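Local atomic coordinates of synaptotagmin-1 (Arabidopsis thaliana, PDB entry 7AS6), a protein that helps maintain plasma membrane integrity during freezing and osmotic stress and probably binds phospholipids through C2 domains, of which this chain is the first. Residues 74-79 with 108-113. Residues are numbered along the deposited sequence; the frame is centred on the assembly and turned at random.
Sequences LEFSVY and FTLELR
Phe76 and Leu110 meet between the two sheets of a C2 β-sandwich, and a second apolar pair, Val78 with Leu112, lies two residues further along both segments. Contact between the segments rests on these four hydrocarbon side chains, with no hydrogen bond passing from one to the other. Leu110 belongs to strand 106-111, whereas Leu112 lies just past its end, still turned toward 73-80.

In the aromatic pair a single methyl does the touching. Leu110 CD1 lies 3.7 Å from Phe76 CD2 and 3.9 Å from Phe76 CE2, reaching these two ring atoms obliquely. The two side chains cross at about a right angle. With CG of Phe76 anti to the carbonyl carbon (chi1 -56°), the ring is swung back beside its own backbone N, in the direction of Leu74, and carries CD2 and CE2 toward the leucine.

Val78 uses one branch, CG2, which meets both methyls of Leu112: CG2 is 3.9 Å from CD2 and equally 3.9 Å from CD1. The valine methyl thus faces the fork of the leucine, again with the side chains crossing nearly perpendicularly. Val78 CG1 stands anti to the backbone N (chi1 -177°), which places CG2 on the N side.

Alternation along strand 73-80 sends Phe76 and Val78 inward, whereas Ser77 turns its side chain away from 108-113. Val78 lies two residues before Asp80, a ligand of a bound cadmium ion, and its side chain is about 11 Å from such an ion, toward the metal-binding end of the domain. Strand 73-80 runs between 31-37 and 88-96 in one sheet; strand 106-111 edges the other beside 131-140, whose Leu132 also packs on Phe76.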
ATOM      1  N   LEU A  74      -6.515   4.814  -3.078  1.00 56.52           N
ATOM      2  CA  LEU A  74      -5.162   4.605  -2.589  1.00 52.55           C
ATOM      3  C   LEU A  74      -4.344   3.928  -3.673  1.00 54.52           C
ATOM      4  O   LEU A  74      -4.854   3.092  -4.418  1.00 58.60           O
ATOM      5  CB  LEU A  74      -5.167   3.740  -1.332  1.00 50.28           C
ATOM      6  CG  LEU A  74      -5.742   4.421  -0.092  1.00 54.43           C
ATOM      7  CD1 LEU A  74      -6.168   3.370   0.902  1.00 50.62           C
ATOM      8  CD2 LEU A  74      -4.705   5.355   0.525  1.00 51.88           C
ATOM      9  N   GLU A  75      -3.074   4.287  -3.761  1.00 52.78           N
ATOM     10  CA  GLU A  75      -2.140   3.597  -4.638  1.00 51.52           C
ATOM     11  C   GLU A  75      -1.038   2.997  -3.783  1.00 48.74           C
ATOM     12  O   GLU A  75      -0.387   3.715  -3.020  1.00 48.37           O
ATOM     13  CB  GLU A  75      -1.565   4.553  -5.667  1.00 56.81           C
ATOM     14  CG  GLU A  75      -0.878   3.869  -6.814  1.00 61.30           C
ATOM     15  CD  GLU A  75      -0.010   4.834  -7.600  1.00 71.30           C
ATOM     16  OE1 GLU A  75       0.989   5.322  -7.022  1.00 69.49           O
ATOM     17  OE2 GLU A  75      -0.333   5.114  -8.778  1.00 79.63           O
ATOM     18  N   PHE A  76      -0.865   1.683  -3.872  1.00 47.84           N
ATOM     19  CA  PHE A  76       0.221   0.983  -3.206  1.00 47.67           C
ATOM     20  C   PHE A  76       1.281   0.602  -4.229  1.00 49.73           C
ATOM     21  O   PHE A  76       0.965   0.083  -5.305  1.00 50.99           O
ATOM     22  CB  PHE A  76      -0.275  -0.272  -2.507  1.00 46.57           C
ATOM     23  CG  PHE A  76      -1.384  -0.021  -1.523  1.00 46.76           C
ATOM     24  CD1 PHE A  76      -1.104   0.137  -0.169  1.00 47.10           C
ATOM     25  CD2 PHE A  76      -2.695   0.072  -1.951  1.00 50.08           C
ATOM     26  CE1 PHE A  76      -2.133   0.382   0.754  1.00 48.77           C
ATOM     27  CE2 PHE A  76      -3.734   0.321  -1.041  1.00 50.72           C
ATOM     28  CZ  PHE A  76      -3.444   0.468   0.316  1.00 47.75           C
ATOM     29  N   SER A  77       2.539   0.844  -3.895  1.00 45.57           N
ATOM     30  CA  SER A  77       3.631   0.505  -4.799  1.00 47.82           C
ATOM     31  C   SER A  77       4.703  -0.215  -4.010  1.00 45.93           C
ATOM     32  O   SER A  77       5.189   0.300  -2.999  1.00 45.22           O
ATOM     33  CB  SER A  77       4.185   1.751  -5.467  1.00 49.02           C
ATOM     34  OG  SER A  77       3.161   2.371  -6.217  1.00 58.07           O
ATOM     35  N   VAL A  78       5.045  -1.406  -4.446  1.00 44.24           N
ATOM     36  CA  VAL A  78       6.092  -2.168  -3.799  1.00 45.73           C
ATOM     37  C   VAL A  78       7.404  -1.898  -4.529  1.00 47.02           C
ATOM     38  O   VAL A  78       7.487  -2.041  -5.755  1.00 47.57           O
ATOM     39  CB  VAL A  78       5.751  -3.663  -3.784  1.00 43.61           C
ATOM     40  CG1 VAL A  78       6.824  -4.423  -3.032  1.00 43.40           C
ATOM     41  CG2 VAL A  78       4.365  -3.882  -3.138  1.00 45.11           C
ATOM     42  N   TYR A  79       8.409  -1.448  -3.782  1.00 42.16           N
ATOM     43  CA  TYR A  79       9.736  -1.144  -4.294  1.00 43.89           C
ATOM     44  C   TYR A  79      10.741  -2.084  -3.663  1.00 41.86           C
ATOM     45  O   TYR A  79      10.530  -2.605  -2.570  1.00 40.52           O
ATOM     46  CB  TYR A  79      10.171   0.287  -3.957  1.00 41.86           C
ATOM     47  CG  TYR A  79       9.478   1.363  -4.734  1.00 49.07           C
ATOM     48  CD1 TYR A  79      10.090   1.943  -5.825  1.00 50.43           C
ATOM     49  CD2 TYR A  79       8.214   1.805  -4.379  1.00 48.79           C
ATOM     50  CE1 TYR A  79       9.470   2.934  -6.546  1.00 54.08           C
ATOM     51  CE2 TYR A  79       7.582   2.804  -5.104  1.00 54.15           C
ATOM     52  CZ  TYR A  79       8.225   3.365  -6.184  1.00 57.05           C
ATOM     53  OH  TYR A  79       7.621   4.360  -6.925  1.00 64.85           O
ATOM     54  N   PHE A 108      -8.242  -6.657   2.065  1.00 52.74           N
ATOM     55  CA  PHE A 108      -8.205  -6.762   0.614  1.00 56.89           C
ATOM     56  C   PHE A 108      -6.913  -7.440   0.200  1.00 55.97           C
ATOM     57  O   PHE A 108      -5.873  -7.271   0.841  1.00 55.66           O
ATOM     58  CB  PHE A 108      -8.281  -5.381  -0.072  1.00 56.77           C
ATOM     59  CG  PHE A 108      -9.460  -4.552   0.353  1.00 55.39           C
ATOM     60  CD1 PHE A 108     -10.655  -4.606  -0.350  1.00 62.77           C
ATOM     61  CD2 PHE A 108      -9.375  -3.716   1.456  1.00 56.26           C
ATOM     62  CE1 PHE A 108     -11.752  -3.844   0.043  1.00 60.14           C
ATOM     63  CE2 PHE A 108     -10.468  -2.947   1.854  1.00 58.50           C
ATOM     64  CZ  PHE A 108     -11.655  -3.014   1.147  1.00 57.90           C
ATOM     65  N   THR A 109      -6.979  -8.198  -0.890  1.00 58.72           N
ATOM     66  CA  THR A 109      -5.786  -8.751  -1.529  1.00 58.74           C
ATOM     67  C   THR A 109      -5.655  -8.137  -2.916  1.00 58.98           C
ATOM     68  O   THR A 109      -6.500  -8.374  -3.784  1.00 57.04           O
ATOM     69  CB  THR A 109      -5.865 -10.269  -1.622  1.00 62.50           C
ATOM     70  OG1 THR A 109      -5.987 -10.816  -0.302  1.00 60.96           O
ATOM     71  CG2 THR A 109      -4.608 -10.808  -2.289  1.00 63.66           C
ATOM     72  N   LEU A 110      -4.599  -7.355  -3.123  1.00 60.69           N
ATOM     73  CA  LEU A 110      -4.347  -6.698  -4.397  1.00 58.42           C
ATOM     74  C   LEU A 110      -3.242  -7.443  -5.124  1.00 60.97           C
ATOM     75  O   LEU A 110      -2.157  -7.653  -4.571  1.00 58.97           O
ATOM     76  CB  LEU A 110      -3.943  -5.236  -4.192  1.00 56.73           C
ATOM     77  CG  LEU A 110      -4.846  -4.482  -3.219  1.00 59.56           C
ATOM     78  CD1 LEU A 110      -4.332  -3.073  -2.937  1.00 54.87           C
ATOM     79  CD2 LEU A 110      -6.252  -4.442  -3.781  1.00 59.31           C
ATOM     80  N   GLU A 111      -3.517  -7.857  -6.351  1.00 63.10           N
ATOM     81  CA  GLU A 111      -2.464  -8.445  -7.161  1.00 67.02           C
ATOM     82  C   GLU A 111      -1.581  -7.323  -7.681  1.00 61.05           C
ATOM     83  O   GLU A 111      -2.082  -6.288  -8.127  1.00 60.41           O
ATOM     84  CB  GLU A 111      -3.053  -9.278  -8.301  1.00 71.11           C
ATOM     85  CG  GLU A 111      -3.778 -10.530  -7.784  1.00 83.16           C
ATOM     86  CD  GLU A 111      -4.013 -11.594  -8.853  1.00 99.25           C
ATOM     87  OE1 GLU A 111      -3.588 -11.387 -10.013  1.00100.99           O
ATOM     88  OE2 GLU A 111      -4.625 -12.639  -8.526  1.00105.92           O
ATOM     89  N   LEU A 112      -0.270  -7.500  -7.572  1.00 63.74           N
ATOM     90  CA  LEU A 112       0.659  -6.478  -8.029  1.00 59.67           C
ATOM     91  C   LEU A 112       0.793  -6.536  -9.540  1.00 60.68           C
ATOM     92  O   LEU A 112       0.954  -7.617 -10.117  1.00 61.95           O
ATOM     93  CB  LEU A 112       2.014  -6.669  -7.364  1.00 59.83           C
ATOM     94  CG  LEU A 112       1.844  -6.549  -5.859  1.00 56.65           C
ATOM     95  CD1 LEU A 112       3.100  -7.001  -5.167  1.00 55.58           C
ATOM     96  CD2 LEU A 112       1.500  -5.115  -5.496  1.00 55.54           C
ATOM     97  N   ARG A 113       0.715  -5.374 -10.181  1.00 61.85           N
ATOM     98  CA  ARG A 113       0.862  -5.281 -11.626  1.00 68.71           C
ATOM     99  C   ARG A 113       1.911  -4.234 -11.972  1.00 69.78           C
ATOM    100  O   ARG A 113       2.341  -3.444 -11.123  1.00 63.34           O
ATOM    101  CB  ARG A 113      -0.470  -4.950 -12.308  1.00 73.84           C
ATOM    102  CG  ARG A 113      -1.176  -3.733 -11.747  1.00 75.25           C
ATOM    103  CD  ARG A 113      -2.476  -3.500 -12.494  1.00 88.95           C
ATOM    104  NE  ARG A 113      -3.353  -4.667 -12.424  1.00 92.91           N
ATOM    105  CZ  ARG A 113      -4.452  -4.827 -13.156  1.00102.41           C
ATOM    106  NH1 ARG A 113      -4.815  -3.896 -14.029  1.00105.98           N
ATOM    107  NH2 ARG A 113      -5.188  -5.924 -13.019  1.00104.32           N
TER